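Local coordinates for hypothetical protein PH1933 (Pyrococcus horikoshii, PDB 1WWZ) that binds acetyl coenzyme A and probably transfers its acyl group to a still unidentified acceptor, as members of the GNAT acetyltransferase family do, at residues V125-Y130 / S147-R152; D22-G27 / I88-V93; T120-V125 / R152-Q157. All coordinates share one frame; numbering follows the deposited sequence.

Interaction 1: residues V125-Y130 / S147-R152; sequences VGEKNY and SGIWVR. With ACO (acetyl coenzyme *a), chain C.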
# COMPACT_ATOMS: atom_id res chain seq x y z
N VAL A 125 -13.99 -1.83 16.10
CA VAL A 125 -14.72 -0.88 15.29
C VAL A 125 -16.19 -0.87 15.70
O VAL A 125 -16.72 -1.89 16.15
CB VAL A 125 -14.58 -1.23 13.78
CG1 VAL A 125 -15.00 -2.67 13.54
CG2 VAL A 125 -15.40 -0.27 12.94
N GLY A 126 -16.84 0.29 15.56
CA GLY A 126 -18.24 0.41 15.92
C GLY A 126 -19.12 -0.53 15.12
O GLY A 126 -18.92 -0.70 13.92
N GLU A 127 -20.10 -1.13 15.79
CA GLU A 127 -21.00 -2.09 15.15
C GLU A 127 -21.80 -1.53 13.97
O GLU A 127 -22.14 -2.26 13.04
CB GLU A 127 -21.95 -2.69 16.19
CG GLU A 127 -22.97 -1.72 16.77
CD GLU A 127 -23.74 -2.31 17.94
OE1 GLU A 127 -23.96 -3.54 17.96
OE2 GLU A 127 -24.14 -1.55 18.85
N LYS A 128 -22.09 -0.23 14.00
CA LYS A 128 -22.85 0.39 12.92
C LYS A 128 -21.94 0.88 11.80
O LYS A 128 -22.40 1.26 10.72
CB LYS A 128 -23.67 1.58 13.45
CG LYS A 128 -24.70 1.20 14.50
CD LYS A 128 -25.44 2.42 15.03
CE LYS A 128 -26.34 2.05 16.20
NZ LYS A 128 -26.95 3.24 16.86
N ASN A 129 -20.63 0.86 12.04
CA ASN A 129 -19.65 1.33 11.06
C ASN A 129 -19.40 0.32 9.93
O ASN A 129 -18.31 -0.25 9.83
CB ASN A 129 -18.34 1.63 11.78
CG ASN A 129 -17.49 2.65 11.05
OD1 ASN A 129 -17.69 2.91 9.86
ND2 ASN A 129 -16.54 3.23 11.76
N TYR A 130 -20.41 0.10 9.09
CA TYR A 130 -20.28 -0.85 7.99
C TYR A 130 -19.24 -0.46 6.95
O TYR A 130 -18.64 -1.32 6.30
CB TYR A 130 -21.65 -1.05 7.32
CG TYR A 130 -22.30 0.25 6.89
CD1 TYR A 130 -21.95 0.86 5.69
CD2 TYR A 130 -23.22 0.89 7.72
CE1 TYR A 130 -22.50 2.09 5.32
CE2 TYR A 130 -23.77 2.11 7.36
CZ TYR A 130 -23.41 2.71 6.17
OH TYR A 130 -23.94 3.92 5.82
N SER A 147 -18.00 -6.50 22.02
CA SER A 147 -18.01 -5.97 23.37
C SER A 147 -18.93 -4.76 23.32
O SER A 147 -18.52 -3.67 22.91
CB SER A 147 -16.61 -5.54 23.80
OG SER A 147 -16.63 -4.99 25.10
N GLY A 148 -20.17 -4.95 23.74
CA GLY A 148 -21.12 -3.85 23.72
C GLY A 148 -21.34 -3.37 22.29
O GLY A 148 -21.69 -4.16 21.41
N ILE A 149 -21.12 -2.09 22.06
CA ILE A 149 -21.30 -1.51 20.73
C ILE A 149 -20.07 -1.71 19.85
O ILE A 149 -20.02 -1.23 18.71
CB ILE A 149 -21.61 -0.00 20.82
CG1 ILE A 149 -20.36 0.76 21.30
CG2 ILE A 149 -22.75 0.23 21.81
CD1 ILE A 149 -20.56 2.26 21.38
N TRP A 150 -19.07 -2.42 20.37
CA TRP A 150 -17.83 -2.64 19.62
C TRP A 150 -17.62 -4.05 19.08
O TRP A 150 -17.93 -5.04 19.73
CB TRP A 150 -16.62 -2.26 20.50
CG TRP A 150 -16.69 -0.87 21.04
CD1 TRP A 150 -17.15 -0.49 22.27
CD2 TRP A 150 -16.32 0.33 20.36
NE1 TRP A 150 -17.10 0.88 22.38
CE2 TRP A 150 -16.60 1.41 21.23
CE3 TRP A 150 -15.79 0.60 19.09
CZ2 TRP A 150 -16.35 2.74 20.87
CZ3 TRP A 150 -15.55 1.93 18.73
CH2 TRP A 150 -15.84 2.98 19.62
N VAL A 151 -17.05 -4.11 17.87
CA VAL A 151 -16.75 -5.37 17.19
C VAL A 151 -15.23 -5.52 17.07
O VAL A 151 -14.54 -4.57 16.71
CB VAL A 151 -17.36 -5.39 15.78
CG1 VAL A 151 -16.93 -6.65 15.04
CG2 VAL A 151 -18.87 -5.30 15.87
N ARG A 152 -14.72 -6.71 17.36
CA ARG A 152 -13.28 -6.96 17.27
C ARG A 152 -12.95 -7.66 15.96
O ARG A 152 -13.59 -8.65 15.58
CB ARG A 152 -12.78 -7.81 18.44
CG ARG A 152 -11.26 -7.97 18.49
CD ARG A 152 -10.79 -8.74 19.74
NE ARG A 152 -11.09 -10.17 19.67
CZ ARG A 152 -10.21 -11.11 19.32
NH1 ARG A 152 -8.96 -10.79 19.00
NH2 ARG A 152 -10.59 -12.38 19.27
N1A ACO C . -19.33 2.27 2.45
C2A ACO C . -18.86 1.21 1.78
N3A ACO C . -17.55 0.90 1.56
C4A ACO C . -16.67 1.83 2.13
C5A ACO C . -17.07 2.96 2.83
C6A ACO C . -18.50 3.17 2.99
N6A ACO C . -18.99 4.24 3.63
N7A ACO C . -15.96 3.68 3.25
C8A ACO C . -14.94 2.99 2.81
N9A ACO C . -15.29 1.84 2.11
C1B ACO C . -14.44 0.84 1.48
C2B ACO C . -14.53 0.81 -0.05
O2B ACO C . -14.19 -0.54 -0.46
C3B ACO C . -13.53 1.92 -0.47
O3B ACO C . -13.06 1.58 -1.79
P3B ACO C . -13.69 2.08 -3.18
O7A ACO C . -15.08 1.51 -3.17
O8A ACO C . -12.86 1.48 -4.21
O9A ACO C . -13.65 3.56 -3.17
C4B ACO C . -12.43 1.77 0.55
O4B ACO C . -13.07 1.09 1.66
C5B ACO C . -11.92 3.06 1.15
O5B ACO C . -11.66 4.09 0.21
P1A ACO C . -10.92 5.40 0.70
O1A ACO C . -11.32 6.49 -0.20
O2A ACO C . -9.44 5.10 0.81
O3A ACO C . -11.72 5.67 2.10
P2A ACO C . -11.48 6.81 3.12
O4A ACO C . -12.80 7.46 3.24
O5A ACO C . -10.34 7.63 2.62
O6A ACO C . -11.06 6.14 4.46
CBP ACO C . -12.15 5.67 6.66
CCP ACO C . -11.93 5.20 5.25
CDP ACO C . -12.97 4.55 7.39
CEP ACO C . -10.79 5.92 7.36
CAP ACO C . -12.95 7.03 6.60
OAP ACO C . -14.22 6.79 5.99
C9P ACO C . -13.24 7.71 7.97
O9P ACO C . -12.48 8.55 8.43
N8P ACO C . -14.37 7.31 8.62
C7P ACO C . -14.80 7.84 9.94
C6P ACO C . -13.94 7.35 11.13
C5P ACO C . -13.96 5.85 11.27
O5P ACO C . -15.03 5.20 11.23
N4P ACO C . -12.81 5.21 11.46
C3P ACO C . -12.42 3.81 11.66
C2P ACO C . -12.69 3.53 13.14
S1P ACO C . -12.16 1.76 13.47
C ACO C . -10.77 2.00 14.06
O ACO C . -10.14 3.14 14.26
CH3 ACO C . -9.66 0.91 14.60
O HOH W 1 -21.34 -5.32 18.69
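Val125 and Val151 face each other as an antiparallel hydrogen-bonded pair, Val151 N giving its hydrogen to Val125 O at 2.8 Å and Val125 N returning a bond to Val151 O. One residue on, the strand 120-126 runs out into a type I turn from Gly126 to Asn129, yet a third backbone bond, Glu127 N to Ile149 O at 2.9 Å, carries the pairing past the strand end. The two valines turn to the same face of the sheet, where Val125 CG1 comes to 4.2 Å from Val151 CB. Val125 has CG1 between its backbone N and carbonyl carbon (chi1 54°), which leaves CG2 to lie 3.9 Å from S1P of the acetyl coenzyme A. Glu127 suits the exposed turn: its extended chain crosses the Ile149 side chain at about a right angle, with OE2 3.6 Å from Ile149 CB, while a water joins OE1 to Gly148 O. The Trp150 indole reaches back beside the backbone, CE3 lying 3.7 Å from Gly126 N; Tyr34 meets this indole edge-to-face. Asn129 swings CG anti to its N (chi1 -155°) and sends ND2 to O5P of the cofactor at 2.5 Å, an unusually short bond whose exact length is doubtful, with an angle of 158° at the hydrogen, while OD1 makes a weak N-cap bond to Ala132 N. Replacing Asn129 with a leucine would probably leave the pantetheine carbonyl without this donor and the first turn of helix 130-138 without its weak N-cap bond. Strand end, turn and capped helix together form one wall of the acetyl coenzyme A pocket of the GNAT fold.

Interaction 2: residues D22-G27 / I88-V93; sequences DVYMSG and IHEFVV. With ACO (acetyl coenzyme *a), chain C.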
# COMPACT_ATOMS: atom_id res chain seq x y z
N ASP A 22 -8.97 18.47 14.28
CA ASP A 22 -9.89 18.92 13.23
C ASP A 22 -10.25 17.76 12.30
O ASP A 22 -11.42 17.55 11.96
CB ASP A 22 -9.27 20.06 12.40
CG ASP A 22 -8.98 21.30 13.22
OD1 ASP A 22 -9.56 21.46 14.32
OD2 ASP A 22 -8.18 22.15 12.76
N VAL A 23 -9.23 17.01 11.87
CA VAL A 23 -9.44 15.87 10.99
C VAL A 23 -10.34 14.84 11.67
O VAL A 23 -11.27 14.30 11.07
CB VAL A 23 -8.10 15.20 10.62
CG1 VAL A 23 -8.35 13.85 9.94
CG2 VAL A 23 -7.29 16.11 9.71
N TYR A 24 -10.04 14.58 12.94
CA TYR A 24 -10.80 13.62 13.73
C TYR A 24 -12.26 14.05 13.84
O TYR A 24 -13.17 13.26 13.58
CB TYR A 24 -10.17 13.51 15.12
CG TYR A 24 -10.86 12.53 16.04
CD1 TYR A 24 -10.32 11.27 16.28
CD2 TYR A 24 -12.03 12.89 16.71
CE1 TYR A 24 -10.94 10.38 17.17
CE2 TYR A 24 -12.65 12.01 17.59
CZ TYR A 24 -12.10 10.77 17.82
OH TYR A 24 -12.70 9.91 18.71
N MET A 25 -12.49 15.30 14.25
CA MET A 25 -13.85 15.81 14.40
C MET A 25 -14.62 15.79 13.08
O MET A 25 -15.82 15.50 13.05
CB MET A 25 -13.82 17.24 14.95
CG MET A 25 -13.21 17.38 16.34
SD MET A 25 -14.00 16.32 17.56
CE MET A 25 -15.60 17.15 17.76
N SER A 26 -13.92 16.11 11.99
CA SER A 26 -14.53 16.13 10.67
C SER A 26 -14.92 14.72 10.25
O SER A 26 -16.04 14.48 9.81
CB SER A 26 -13.54 16.71 9.65
OG SER A 26 -14.01 16.52 8.32
N GLY A 27 -13.99 13.79 10.40
CA GLY A 27 -14.25 12.41 10.01
C GLY A 27 -15.27 11.68 10.86
O GLY A 27 -16.01 10.85 10.34
N ILE A 88 -4.51 -1.28 15.64
CA ILE A 88 -4.82 -0.01 15.00
C ILE A 88 -5.69 0.68 16.05
O ILE A 88 -6.79 0.22 16.33
CB ILE A 88 -5.64 -0.19 13.70
CG1 ILE A 88 -4.85 -1.04 12.69
CG2 ILE A 88 -5.97 1.18 13.10
CD1 ILE A 88 -5.57 -1.28 11.36
N HIS A 89 -5.18 1.76 16.64
CA HIS A 89 -5.93 2.47 17.68
C HIS A 89 -6.89 3.51 17.14
O HIS A 89 -7.92 3.79 17.75
CB HIS A 89 -4.97 3.15 18.66
CG HIS A 89 -4.19 2.20 19.50
ND1 HIS A 89 -4.79 1.23 20.27
CD2 HIS A 89 -2.86 2.10 19.73
CE1 HIS A 89 -3.86 0.56 20.93
NE2 HIS A 89 -2.68 1.07 20.63
N GLU A 90 -6.54 4.10 16.00
CA GLU A 90 -7.38 5.12 15.40
C GLU A 90 -7.11 5.16 13.90
O GLU A 90 -6.03 4.81 13.46
CB GLU A 90 -7.10 6.49 16.03
CG GLU A 90 -8.13 7.53 15.63
CD GLU A 90 -9.55 7.00 15.78
OE1 GLU A 90 -10.02 6.91 16.93
OE2 GLU A 90 -10.18 6.67 14.75
N PHE A 91 -8.10 5.60 13.14
CA PHE A 91 -7.99 5.64 11.69
C PHE A 91 -9.10 6.55 11.19
O PHE A 91 -10.28 6.21 11.29
CB PHE A 91 -8.17 4.21 11.17
CG PHE A 91 -8.13 4.07 9.68
CD1 PHE A 91 -7.41 4.94 8.89
CD2 PHE A 91 -8.78 3.00 9.08
CE1 PHE A 91 -7.32 4.75 7.51
CE2 PHE A 91 -8.71 2.80 7.70
CZ PHE A 91 -7.97 3.68 6.92
N VAL A 92 -8.74 7.71 10.67
CA VAL A 92 -9.76 8.64 10.22
C VAL A 92 -9.26 9.60 9.15
O VAL A 92 -8.10 10.02 9.15
CB VAL A 92 -10.32 9.45 11.42
CG1 VAL A 92 -9.19 10.20 12.11
CG2 VAL A 92 -11.41 10.41 10.96
N VAL A 93 -10.16 9.94 8.23
CA VAL A 93 -9.84 10.86 7.15
C VAL A 93 -10.86 11.98 7.13
O VAL A 93 -12.05 11.74 7.34
CB VAL A 93 -9.86 10.13 5.79
CG1 VAL A 93 -9.70 11.13 4.66
CG2 VAL A 93 -8.74 9.09 5.75
N1A ACO C . -19.33 2.27 2.45
C2A ACO C . -18.86 1.21 1.78
N3A ACO C . -17.55 0.90 1.56
C4A ACO C . -16.67 1.83 2.13
C5A ACO C . -17.07 2.96 2.83
C6A ACO C . -18.50 3.17 2.99
N6A ACO C . -18.99 4.24 3.63
N7A ACO C . -15.96 3.68 3.25
C8A ACO C . -14.94 2.99 2.81
N9A ACO C . -15.29 1.84 2.11
C1B ACO C . -14.44 0.84 1.48
C2B ACO C . -14.53 0.81 -0.05
O2B ACO C . -14.19 -0.54 -0.46
C3B ACO C . -13.53 1.92 -0.47
O3B ACO C . -13.06 1.58 -1.79
P3B ACO C . -13.69 2.08 -3.18
O7A ACO C . -15.08 1.51 -3.17
O8A ACO C . -12.86 1.48 -4.21
O9A ACO C . -13.65 3.56 -3.17
C4B ACO C . -12.43 1.77 0.55
O4B ACO C . -13.07 1.09 1.66
C5B ACO C . -11.92 3.06 1.15
O5B ACO C . -11.66 4.09 0.21
P1A ACO C . -10.92 5.40 0.70
O1A ACO C . -11.32 6.49 -0.20
O2A ACO C . -9.44 5.10 0.81
O3A ACO C . -11.72 5.67 2.10
P2A ACO C . -11.48 6.81 3.12
O4A ACO C . -12.80 7.46 3.24
O5A ACO C . -10.34 7.63 2.62
O6A ACO C . -11.06 6.14 4.46
CBP ACO C . -12.15 5.67 6.66
CCP ACO C . -11.93 5.20 5.25
CDP ACO C . -12.97 4.55 7.39
CEP ACO C . -10.79 5.92 7.36
CAP ACO C . -12.95 7.03 6.60
OAP ACO C . -14.22 6.79 5.99
C9P ACO C . -13.24 7.71 7.97
O9P ACO C . -12.48 8.55 8.43
N8P ACO C . -14.37 7.31 8.62
C7P ACO C . -14.80 7.84 9.94
C6P ACO C . -13.94 7.35 11.13
C5P ACO C . -13.96 5.85 11.27
O5P ACO C . -15.03 5.20 11.23
N4P ACO C . -12.81 5.21 11.46
C3P ACO C . -12.42 3.81 11.66
C2P ACO C . -12.69 3.53 13.14
S1P ACO C . -12.16 1.76 13.47
C ACO C . -10.77 2.00 14.06
O ACO C . -10.14 3.14 14.26
CH3 ACO C . -9.66 0.91 14.60
O HOH W 2 -12.24 7.23 18.55
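Val92 projects from the strand 88-93 against the helix 22-27, where its CG2 sits 3.6 Å from Gly27 CA and its CG1 lies 4.3 Å from Val23 CG1. Glycine suits this place, where the backbones come nearest at Gly27 and Val93: a CB would run into Val92 CG2 and Val93 O. The helix crosses the strand at 79°, so successive helix residues pass over it rather than along it. Tyr24 starts away from the strand, but its ring swings back to bring CE1 within 3.6 Å of Glu90 OE1. The carboxylate oxygen lies at the ring edge, near its plane, with the two flat groups 84° apart. A water bridges Tyr24 OH and Glu90 OE1, and the hydroxyl also bonds Gly35 O. Glu90 bends at chi2 (48°), bringing OE2 back to Phe91 N at 2.8 Å; Tyr28 OH bonds the same OE2, which therefore has two partners. Phe91 takes no part in the helix packing; one face of its ring lies against the cofactor methyl CEP, 3.5 Å from the plane and over its centre, a place suited to a flat apolar side chain. The strand backbone holds the pantetheine as another strand would: N4P bonds Phe91 O, and Val93 N bonds O9P at 2.7 Å. Such pairing of pantetheine amides with a central strand is a hallmark of the acetyl coenzyme A site in GNAT enzymes.

Interaction 3: residues T120-V125 / R152-Q157; sequences TIELWV and RMIKRQ. With ACO (acetyl coenzyme *a), chain C.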
# COMPACT_ATOMS: atom_id res chain seq x y z
N THR A 120 -0.01 -10.75 13.65
CA THR A 120 -1.43 -10.56 13.90
C THR A 120 -1.72 -9.08 14.16
O THR A 120 -0.95 -8.41 14.85
CB THR A 120 -1.87 -11.36 15.14
OG1 THR A 120 -1.58 -12.75 14.94
CG2 THR A 120 -3.36 -11.20 15.38
N ILE A 121 -2.82 -8.59 13.61
CA ILE A 121 -3.23 -7.21 13.81
C ILE A 121 -4.67 -7.21 14.32
O ILE A 121 -5.55 -7.81 13.70
CB ILE A 121 -3.14 -6.38 12.52
CG1 ILE A 121 -1.70 -6.38 12.00
CG2 ILE A 121 -3.59 -4.94 12.79
CD1 ILE A 121 -1.53 -5.71 10.65
N GLU A 122 -4.89 -6.54 15.44
CA GLU A 122 -6.21 -6.49 16.07
C GLU A 122 -6.77 -5.07 16.10
O GLU A 122 -6.02 -4.09 16.15
CB GLU A 122 -6.09 -7.04 17.49
CG GLU A 122 -7.35 -7.01 18.33
CD GLU A 122 -7.09 -7.54 19.73
OE1 GLU A 122 -7.17 -8.76 19.95
OE2 GLU A 122 -6.79 -6.71 20.62
N LEU A 123 -8.09 -4.96 16.05
CA LEU A 123 -8.75 -3.65 16.10
C LEU A 123 -10.19 -3.79 16.54
O LEU A 123 -10.78 -4.87 16.48
CB LEU A 123 -8.70 -2.97 14.72
CG LEU A 123 -9.47 -3.65 13.58
CD1 LEU A 123 -10.95 -3.27 13.66
CD2 LEU A 123 -8.90 -3.21 12.23
N TRP A 124 -10.75 -2.68 17.01
CA TRP A 124 -12.14 -2.63 17.44
C TRP A 124 -12.81 -1.53 16.63
O TRP A 124 -12.26 -0.44 16.47
CB TRP A 124 -12.26 -2.31 18.93
CG TRP A 124 -11.82 -3.43 19.83
CD1 TRP A 124 -10.56 -3.66 20.29
CD2 TRP A 124 -12.65 -4.45 20.38
NE1 TRP A 124 -10.55 -4.77 21.11
CE2 TRP A 124 -11.83 -5.27 21.19
CE3 TRP A 124 -14.02 -4.76 20.29
CZ2 TRP A 124 -12.32 -6.38 21.89
CZ3 TRP A 124 -14.51 -5.86 20.98
CH2 TRP A 124 -13.66 -6.66 21.77
N VAL A 125 -13.99 -1.83 16.10
CA VAL A 125 -14.72 -0.88 15.29
C VAL A 125 -16.19 -0.87 15.70
O VAL A 125 -16.72 -1.89 16.15
CB VAL A 125 -14.58 -1.23 13.78
CG1 VAL A 125 -15.00 -2.67 13.54
CG2 VAL A 125 -15.40 -0.27 12.94
N ARG A 152 -14.72 -6.71 17.36
CA ARG A 152 -13.28 -6.96 17.27
C ARG A 152 -12.95 -7.66 15.96
O ARG A 152 -13.59 -8.65 15.58
CB ARG A 152 -12.78 -7.81 18.44
CG ARG A 152 -11.26 -7.97 18.49
CD ARG A 152 -10.79 -8.74 19.74
NE ARG A 152 -11.09 -10.17 19.67
CZ ARG A 152 -10.21 -11.11 19.32
NH1 ARG A 152 -8.96 -10.79 19.00
NH2 ARG A 152 -10.59 -12.38 19.27
N MET A 153 -11.95 -7.14 15.26
CA MET A 153 -11.52 -7.72 14.00
C MET A 153 -10.04 -8.06 14.08
O MET A 153 -9.28 -7.38 14.77
CB MET A 153 -11.78 -6.76 12.84
CG MET A 153 -13.26 -6.45 12.67
SD MET A 153 -13.64 -5.47 11.22
CE MET A 153 -13.54 -6.74 9.93
N ILE A 154 -9.65 -9.10 13.37
CA ILE A 154 -8.26 -9.54 13.41
C ILE A 154 -7.78 -9.97 12.03
O ILE A 154 -8.57 -10.44 11.21
CB ILE A 154 -8.11 -10.73 14.40
CG1 ILE A 154 -6.66 -10.88 14.84
CG2 ILE A 154 -8.63 -12.01 13.77
CD1 ILE A 154 -6.32 -10.03 16.04
N LYS A 155 -6.49 -9.78 11.78
CA LYS A 155 -5.84 -10.23 10.57
C LYS A 155 -4.57 -11.02 10.90
O LYS A 155 -3.68 -10.58 11.61
CB LYS A 155 -5.50 -9.00 9.72
CG LYS A 155 -4.82 -9.37 8.39
CD LYS A 155 -4.50 -8.15 7.52
CE LYS A 155 -3.70 -8.53 6.26
NZ LYS A 155 -4.49 -9.43 5.42
N ARG A 156 -4.53 -12.26 10.37
CA ARG A 156 -3.39 -13.11 10.68
C ARG A 156 -2.49 -13.30 9.46
O ARG A 156 -2.93 -13.25 8.32
CB ARG A 156 -3.94 -14.47 11.14
CG ARG A 156 -4.82 -14.37 12.39
CD ARG A 156 -5.23 -15.75 12.91
NE ARG A 156 -6.33 -15.66 13.88
CZ ARG A 156 -6.02 -15.26 15.13
NH1 ARG A 156 -4.78 -14.93 15.43
NH2 ARG A 156 -6.97 -15.23 16.06
N GLN A 157 -1.18 -13.46 9.74
CA GLN A 157 -0.23 -13.68 8.65
C GLN A 157 -0.37 -15.10 8.07
O GLN A 157 -0.62 -15.29 6.88
CB GLN A 157 1.20 -13.48 9.18
CG GLN A 157 1.75 -12.06 8.93
CD GLN A 157 3.25 -12.04 9.15
OE1 GLN A 157 3.91 -13.06 9.27
NE2 GLN A 157 3.79 -10.80 9.19
N1A ACO C . -19.33 2.27 2.45
C2A ACO C . -18.86 1.21 1.78
N3A ACO C . -17.55 0.90 1.56
C4A ACO C . -16.67 1.83 2.13
C5A ACO C . -17.07 2.96 2.83
C6A ACO C . -18.50 3.17 2.99
N6A ACO C . -18.99 4.24 3.63
N7A ACO C . -15.96 3.68 3.25
C8A ACO C . -14.94 2.99 2.81
N9A ACO C . -15.29 1.84 2.11
C1B ACO C . -14.44 0.84 1.48
C2B ACO C . -14.53 0.81 -0.05
O2B ACO C . -14.19 -0.54 -0.46
C3B ACO C . -13.53 1.92 -0.47
O3B ACO C . -13.06 1.58 -1.79
P3B ACO C . -13.69 2.08 -3.18
O7A ACO C . -15.08 1.51 -3.17
O8A ACO C . -12.86 1.48 -4.21
O9A ACO C . -13.65 3.56 -3.17
C4B ACO C . -12.43 1.77 0.55
O4B ACO C . -13.07 1.09 1.66
C5B ACO C . -11.92 3.06 1.15
O5B ACO C . -11.66 4.09 0.21
P1A ACO C . -10.92 5.40 0.70
O1A ACO C . -11.32 6.49 -0.20
O2A ACO C . -9.44 5.10 0.81
O3A ACO C . -11.72 5.67 2.10
P2A ACO C . -11.48 6.81 3.12
O4A ACO C . -12.80 7.46 3.24
O5A ACO C . -10.34 7.63 2.62
O6A ACO C . -11.06 6.14 4.46
CBP ACO C . -12.15 5.67 6.66
CCP ACO C . -11.93 5.20 5.25
CDP ACO C . -12.97 4.55 7.39
CEP ACO C . -10.79 5.92 7.36
CAP ACO C . -12.95 7.03 6.60
OAP ACO C . -14.22 6.79 5.99
C9P ACO C . -13.24 7.71 7.97
O9P ACO C . -12.48 8.55 8.43
N8P ACO C . -14.37 7.31 8.62
C7P ACO C . -14.80 7.84 9.94
C6P ACO C . -13.94 7.35 11.13
C5P ACO C . -13.96 5.85 11.27
O5P ACO C . -15.03 5.20 11.23
N4P ACO C . -12.81 5.21 11.46
C3P ACO C . -12.42 3.81 11.66
C2P ACO C . -12.69 3.53 13.14
S1P ACO C . -12.16 1.76 13.47
C ACO C . -10.77 2.00 14.06
O ACO C . -10.14 3.14 14.26
CH3 ACO C . -9.66 0.91 14.60
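Arg152 crosses the Trp124 indole obliquely and ends at Glu122. Its CB stands over one face of the six-membered ring, 3.5 Å from the centroid and 6° off the normal, a clear CH-pi contact. CG, set anti to the backbone N, continues past CE2, and CD comes within 3.5 Å of Trp124 CZ2. There the chain bends, chi3 73°, and NH1 reaches Glu122 OE1 at 2.9 Å in a salt bridge. The bond is far from straight, with 136° at the hydrogen; NH1 meets OE1 on its anti side, out of the carboxylate plane, and the carboxylate and guanidinium planes stand nearly perpendicular. NH1 also pairs with Glu81 OE2, and Ser78 OG bonds Glu122 OE1, so the buried charges are shared within a small network; arginine suits this place because its long apolar stem can lie on the indole while its head answers the acids. These residues belong to neighbouring antiparallel strands of the central GNAT sheet, paired by backbone bonds of Ile121 with Lys155 and of Leu123 with Met153. On the same face as Arg152, Ile154 CD1 packs tightly on Thr120 CG2 at 3.3 Å. On the other face, with Ile121 and Lys155, Leu123 and Met153 lie side by side, Leu123 CD1 3.7 Å from Met153 CB. Leu123 CB and Trp124 O border the cofactor's acetyl methyl, while Lys155 NZ bonds Phe139 O and forms a salt bridge to a second acetyl coenzyme A.

From the N terminus, the helix 22-27 is met first; interaction 2 closes a loop of 60 residues when the strand 88-93 returns to pack against it. That loop is complete before the other two begin. The strand 120-125 then opens interaction 3, and before its partner 152-157 arrives, interaction 1 closes the shorter loop through helix 130-138 and strand 142-147, nested within the larger one. Interactions 1 and 3 share Val125 and Arg152 and form successive parts of one strand pair, touching where Trp124 packs on Trp150. Interaction 2 meets interaction 3 through the sheet, Ile88 packing on Ile121 and Leu123, and does not touch interaction 1; all three border the same acetyl coenzyme A.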